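Long-range contact in At5g01750 protein (Arabidopsis thaliana, PDB 1ZXU), which is of unknown function but might be related to the phospholipid scramblases and the tubby-like superfamily of membrane-tethered transcription factors: residues 151-155 and 184-188. Sequence-based numbering, arbitrary orientation.
Sequences SWLER and KDNFS
Arg155 reaches from the turn between strands 146-149 and 158-161 to Asn186 and Phe187, beside strand 187-191: a polar and aromatic contact between a hairpin loop and the last strand of the tubby-like barrel. Arg155 NE donates to Asn186 OD1 (2.8 Å) with the oxygen close to the guanidinium plane, while NH2 adds a weak bond to the same oxygen. An amide carbonyl suits this place, since it can accept from both nitrogens without carrying charge. The arginine chain folds over at chi2 (-39°), which places Arg155 NH1 3.0 Å from Trp152 O. That carbonyl already accepts a bond from the backbone N of Arg155 in a type I turn, from the opposite face of its plane. Ser151 OG also braces the loop, taking the N-H of Glu154 in an ST motif. With its rotation fixed by bonds on both sides, the guanidinium lies with one face over Phe187 CD2, Arg155 NE 3.5 Å from Phe187 CD2 and the planes inclined by 52°. The far rim of the phenyl ring meets the indole obliquely, Phe187 CZ lying 3.6 Å from Trp152 CH2; two large aromatic rings, touching through carbon, suit this buried side. Asp185, salt-bridged to Arg44, may add a weak electrostatic attraction for Arg155 without a hydrogen bond. Beyond the rings, Met171 of strand 167-173 and Ile42 of strand 38-43 touch both Trp152 and Phe187, and Leu207 of the C-terminal helix 197-211 packs on the indole.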
loop_
_atom_site.group_PDB
_atom_site.type_symbol
_atom_site.label_atom_id
_atom_site.label_comp_id
_atom_site.label_asym_id
_atom_site.label_seq_id
_atom_site.Cartn_x
_atom_site.Cartn_y
_atom_site.Cartn_z
ATOM N N SER A 151 0.529 -0.983 15.302
ATOM C CA SER A 151 -0.575 -1.968 15.297
ATOM C C SER A 151 -1.781 -1.556 14.454
ATOM O O SER A 151 -2.288 -0.469 14.633
ATOM C CB SER A 151 -1.015 -2.241 16.738
ATOM O OG SER A 151 -2.278 -2.887 16.775
ATOM N N TRP A 152 -2.208 -2.439 13.537
ATOM C CA TRP A 152 -3.408 -2.219 12.735
ATOM C C TRP A 152 -4.599 -2.015 13.634
ATOM O O TRP A 152 -5.357 -1.073 13.459
ATOM C CB TRP A 152 -3.664 -3.388 11.768
ATOM C CG TRP A 152 -4.912 -3.324 10.969
ATOM C CD1 TRP A 152 -6.074 -3.993 11.204
ATOM C CD2 TRP A 152 -5.118 -2.570 9.761
ATOM N NE1 TRP A 152 -7.004 -3.684 10.218
ATOM C CE2 TRP A 152 -6.430 -2.824 9.329
ATOM C CE3 TRP A 152 -4.315 -1.705 9.023
ATOM C CZ2 TRP A 152 -6.966 -2.224 8.188
ATOM C CZ3 TRP A 152 -4.832 -1.119 7.876
ATOM C CH2 TRP A 152 -6.143 -1.399 7.465
ATOM N N LEU A 153 -4.761 -2.899 14.612
ATOM C CA LEU A 153 -5.954 -2.815 15.458
ATOM C C LEU A 153 -5.970 -1.570 16.368
ATOM O O LEU A 153 -7.046 -1.036 16.660
ATOM C CB LEU A 153 -6.173 -4.122 16.236
ATOM C CG LEU A 153 -6.550 -5.366 15.401
ATOM C CD1 LEU A 153 -6.471 -6.654 16.230
ATOM C CD2 LEU A 153 -7.886 -5.231 14.721
ATOM N N GLU A 154 -4.803 -1.051 16.743
ATOM C CA GLU A 154 -4.722 0.215 17.488
ATOM C C GLU A 154 -4.730 1.478 16.594
ATOM O O GLU A 154 -4.836 2.622 17.075
ATOM C CB GLU A 154 -3.471 0.215 18.403
ATOM C CG GLU A 154 -3.681 -0.682 19.621
ATOM C CD GLU A 154 -2.435 -0.809 20.514
ATOM O OE1 GLU A 154 -1.826 0.237 20.858
ATOM O OE2 GLU A 154 -2.077 -1.970 20.857
ATOM N N ARG A 155 -4.679 1.261 15.276
ATOM C CA ARG A 155 -4.610 2.377 14.313
ATOM C C ARG A 155 -3.319 3.182 14.484
ATOM O O ARG A 155 -3.327 4.419 14.307
ATOM C CB ARG A 155 -5.865 3.305 14.293
ATOM C CG ARG A 155 -7.233 2.617 14.136
ATOM C CD ARG A 155 -7.153 1.444 13.136
ATOM N NE ARG A 155 -8.473 0.946 12.730
ATOM C CZ ARG A 155 -8.675 -0.096 11.949
ATOM N NH1 ARG A 155 -7.651 -0.826 11.533
ATOM N NH2 ARG A 155 -9.922 -0.415 11.587
ATOM N N LYS A 184 -17.098 3.847 6.605
ATOM C CA LYS A 184 -15.728 4.426 6.673
ATOM C C LYS A 184 -14.964 3.792 7.840
ATOM O O LYS A 184 -15.445 3.807 8.969
ATOM C CB LYS A 184 -15.795 5.943 6.868
ATOM C CG LYS A 184 -16.546 6.694 5.751
ATOM C CD LYS A 184 -16.865 8.157 6.135
ATOM C CE LYS A 184 -15.691 9.124 5.866
ATOM N NZ LYS A 184 -16.006 10.581 6.168
ATOM N N ASP A 185 -13.762 3.242 7.592
ATOM C CA ASP A 185 -12.921 2.730 8.692
ATOM C C ASP A 185 -12.506 3.892 9.591
ATOM O O ASP A 185 -12.422 5.054 9.143
ATOM C CB ASP A 185 -11.618 1.999 8.148
ATOM C CG ASP A 185 -11.941 0.530 7.693
ATOM O OD1 ASP A 185 -13.194 0.135 7.713
ATOM O OD2 ASP A 185 -10.987 -0.221 7.368
ATOM N N ASN A 186 -12.276 3.558 10.861
ATOM C CA ASN A 186 -11.987 4.576 11.864
ATOM C C ASN A 186 -10.523 5.022 11.887
ATOM O O ASN A 186 -9.923 5.119 12.958
ATOM C CB ASN A 186 -12.427 4.077 13.249
ATOM C CG ASN A 186 -11.548 2.972 13.784
ATOM O OD1 ASN A 186 -10.918 2.192 13.031
ATOM N ND2 ASN A 186 -11.502 2.865 15.112
ATOM N N PHE A 187 -9.927 5.241 10.723
ATOM C CA PHE A 187 -8.583 5.766 10.733
ATOM C C PHE A 187 -8.295 6.482 9.433
ATOM O O PHE A 187 -9.034 6.336 8.440
ATOM C CB PHE A 187 -7.600 4.618 10.893
ATOM C CG PHE A 187 -7.497 3.723 9.662
ATOM C CD1 PHE A 187 -6.587 4.015 8.634
ATOM C CD2 PHE A 187 -8.266 2.559 9.577
ATOM C CE1 PHE A 187 -6.485 3.160 7.499
ATOM C CE2 PHE A 187 -8.166 1.705 8.482
ATOM C CZ PHE A 187 -7.292 1.989 7.433
ATOM N N SER A 188 -7.216 7.262 9.447
ATOM C CA SER A 188 -6.654 7.729 8.176
ATOM C C SER A 188 -5.184 7.478 8.183
ATOM O O SER A 188 -4.616 7.166 9.232
ATOM C CB SER A 188 -6.919 9.199 7.932
ATOM O OG SER A 188 -6.319 9.983 8.944
#